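Local coordinates for D-glycero-D-manno-heptose 1-phosphate kinase (Bacteroides thetaiotaomicron, PDB 3K85), which probably phosphorylates D-glycero-D-manno-heptose 1-phosphate at the expense of ATP, as a member of the GHMP kinase family, at residues A[72-76]-A[77-81]. Numbering follows the deposited sequence.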
ATOM      1  N   LEU A  72     -35.425 -17.587   0.862  1.00 46.50           N
ATOM      2  CA  LEU A  72     -35.592 -18.394  -0.340  1.00 47.03           C
ATOM      3  C   LEU A  72     -34.895 -19.729  -0.165  1.00 47.61           C
ATOM      4  O   LEU A  72     -33.728 -19.798   0.207  1.00 48.01           O
ATOM      5  CB  LEU A  72     -35.031 -17.684  -1.579  1.00 44.85           C
ATOM      6  CG  LEU A  72     -35.800 -16.474  -2.116  1.00 44.72           C
ATOM      7  CD1 LEU A  72     -35.071 -15.917  -3.334  1.00 44.65           C
ATOM      8  CD2 LEU A  72     -37.217 -16.872  -2.486  1.00 43.42           C
ATOM      9  N   GLU A  73     -35.631 -20.791  -0.444  1.00 48.85           N
ATOM     10  CA  GLU A  73     -35.126 -22.145  -0.318  1.00 50.64           C
ATOM     11  C   GLU A  73     -33.931 -22.424  -1.227  1.00 50.09           C
ATOM     12  O   GLU A  73     -33.971 -22.162  -2.423  1.00 50.77           O
ATOM     13  CB  GLU A  73     -36.264 -23.130  -0.619  1.00 53.57           C
ATOM     14  CG  GLU A  73     -36.902 -22.991  -2.022  1.00 58.07           C
ATOM     15  CD  GLU A  73     -37.454 -21.588  -2.341  1.00 60.64           C
ATOM     16  OE1 GLU A  73     -38.319 -21.081  -1.586  1.00 61.32           O
ATOM     17  OE2 GLU A  73     -37.025 -20.998  -3.364  1.00 60.01           O
ATOM     18  N   ILE A  74     -32.864 -22.963  -0.660  1.00 49.03           N
ATOM     19  CA  ILE A  74     -31.699 -23.273  -1.464  1.00 49.98           C
ATOM     20  C   ILE A  74     -31.975 -24.526  -2.308  1.00 52.21           C
ATOM     21  O   ILE A  74     -31.641 -25.643  -1.911  1.00 52.38           O
ATOM     22  CB  ILE A  74     -30.438 -23.466  -0.561  1.00 48.74           C
ATOM     23  CG1 ILE A  74     -29.950 -22.108  -0.053  1.00 47.13           C
ATOM     24  CG2 ILE A  74     -29.295 -24.105  -1.344  1.00 46.81           C
ATOM     25  CD1 ILE A  74     -30.989 -21.311   0.692  1.00 46.51           C
ATOM     26  N   ASP A  75     -32.598 -24.325  -3.472  1.00 53.31           N
ATOM     27  CA  ASP A  75     -32.924 -25.421  -4.389  1.00 54.13           C
ATOM     28  C   ASP A  75     -31.672 -26.059  -4.954  1.00 53.30           C
ATOM     29  O   ASP A  75     -31.601 -27.270  -5.133  1.00 54.60           O
ATOM     30  CB  ASP A  75     -33.741 -24.920  -5.581  1.00 56.83           C
ATOM     31  CG  ASP A  75     -35.071 -24.335  -5.176  1.00 60.90           C
ATOM     32  OD1 ASP A  75     -35.846 -25.034  -4.489  1.00 63.31           O
ATOM     33  OD2 ASP A  75     -35.345 -23.176  -5.557  1.00 63.05           O
ATOM     34  N   GLY A  76     -30.689 -25.221  -5.245  1.00 51.96           N
ATOM     35  CA  GLY A  76     -29.453 -25.691  -5.836  1.00 49.88           C
ATOM     36  C   GLY A  76     -29.320 -24.861  -7.096  1.00 48.97           C
ATOM     37  O   GLY A  76     -28.479 -25.105  -7.960  1.00 48.70           O
ATOM     38  N   GLU A  77     -30.185 -23.860  -7.181  1.00 47.93           N
ATOM     39  CA  GLU A  77     -30.214 -22.954  -8.311  1.00 48.07           C
ATOM     40  C   GLU A  77     -30.079 -21.518  -7.807  1.00 46.21           C
ATOM     41  O   GLU A  77     -30.844 -21.072  -6.942  1.00 44.34           O
ATOM     42  CB  GLU A  77     -31.524 -23.126  -9.074  1.00 49.18           C
ATOM     43  CG  GLU A  77     -31.803 -24.562  -9.470  1.00 54.52           C
ATOM     44  CD  GLU A  77     -32.933 -24.684 -10.478  1.00 57.62           C
ATOM     45  OE1 GLU A  77     -34.018 -24.101 -10.237  1.00 57.75           O
ATOM     46  OE2 GLU A  77     -32.731 -25.367 -11.508  1.00 59.39           O
ATOM     47  N   ALA A  78     -29.105 -20.798  -8.361  1.00 44.25           N
ATOM     48  CA  ALA A  78     -28.850 -19.419  -7.961  1.00 40.72           C
ATOM     49  C   ALA A  78     -28.631 -19.401  -6.453  1.00 38.32           C
ATOM     50  O   ALA A  78     -29.180 -18.564  -5.744  1.00 36.42           O
ATOM     51  CB  ALA A  78     -30.032 -18.533  -8.338  1.00 39.70           C
ATOM     52  N   SER A  79     -27.830 -20.344  -5.971  1.00 38.29           N
ATOM     53  CA  SER A  79     -27.541 -20.439  -4.546  1.00 38.51           C
ATOM     54  C   SER A  79     -26.904 -19.146  -4.035  1.00 38.50           C
ATOM     55  O   SER A  79     -27.354 -18.567  -3.037  1.00 37.75           O
ATOM     56  CB  SER A  79     -26.604 -21.620  -4.283  1.00 40.29           C
ATOM     57  OG  SER A  79     -27.218 -22.855  -4.620  1.00 42.26           O
ATOM     58  N   LEU A  80     -25.861 -18.695  -4.733  1.00 37.20           N
ATOM     59  CA  LEU A  80     -25.147 -17.476  -4.370  1.00 34.17           C
ATOM     60  C   LEU A  80     -26.073 -16.288  -4.152  1.00 34.80           C
ATOM     61  O   LEU A  80     -25.978 -15.598  -3.137  1.00 35.89           O
ATOM     62  CB  LEU A  80     -24.118 -17.152  -5.445  1.00 33.03           C
ATOM     63  CG  LEU A  80     -22.723 -17.757  -5.268  1.00 30.87           C
ATOM     64  CD1 LEU A  80     -22.792 -19.107  -4.620  1.00 30.61           C
ATOM     65  CD2 LEU A  80     -22.052 -17.830  -6.617  1.00 29.21           C
ATOM     66  N   ILE A  81     -26.969 -16.048  -5.101  1.00 33.95           N
ATOM     67  CA  ILE A  81     -27.916 -14.945  -4.987  1.00 34.20           C
ATOM     68  C   ILE A  81     -28.857 -15.176  -3.807  1.00 35.92           C
ATOM     69  O   ILE A  81     -29.129 -14.270  -3.010  1.00 34.97           O
ATOM     70  CB  ILE A  81     -28.761 -14.819  -6.261  1.00 32.66           C
ATOM     71  CG1 ILE A  81     -27.888 -14.307  -7.406  1.00 35.51           C
ATOM     72  CG2 ILE A  81     -29.960 -13.913  -6.016  1.00 32.61           C
ATOM     73  CD1 ILE A  81     -28.645 -14.144  -8.704  1.00 32.39           C
TER
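Ser79, the first residue of the helix, sets its OG against Gly76, three residues back, 3.8 Å from Gly76 CA and the same distance from Gly76 C, a van der Waals approach. The hydroxyl gets there because OG is turned beside its own backbone N and anti to the carbonyl carbon (chi1 -64°). The CG2 methyl of Ile74 meets the same oxygen at 4.1 Å, at a steep angle to the direction of Gly76 CA, a loose touch in an exposed place. Gly76 owes its identity to its backbone, since at a phi of 125° a CB would be pressed against the carbonyl oxygen of Asp75. Its sequence neighbour Glu77 puts CB and CG each 3.4 Å from Gly76 C, and CG, held beside the backbone N (chi1 -53°), stands over one face of that peptide.

The loop leads from strand 62-67 into helix 79-91 of the GHMP kinase N-terminal domain. It makes an inverse gamma turn centred on Ile74, with a weak bond of 2.8 Å from Asp75 N to Glu73 O, and Ala78 occupies the N-cap position. Alanine has no polar side chain with which to cap; its small methyl is buried against Ile55 of strand 52-57.

Asp75 CB comes within 4.4 Å of Glu77 CG, while Asp75 OD2 and Glu77 OE1 stay 5.0 Å apart. An acid suits position 75 because OD2 forms a salt bridge with Lys82 NZ, which would probably soften the repulsion; the same NZ bonds the backbone carbonyl of Glu77. Glu77 runs extended beyond CG, and its OE1 has a long, weak ion pair with Lys64.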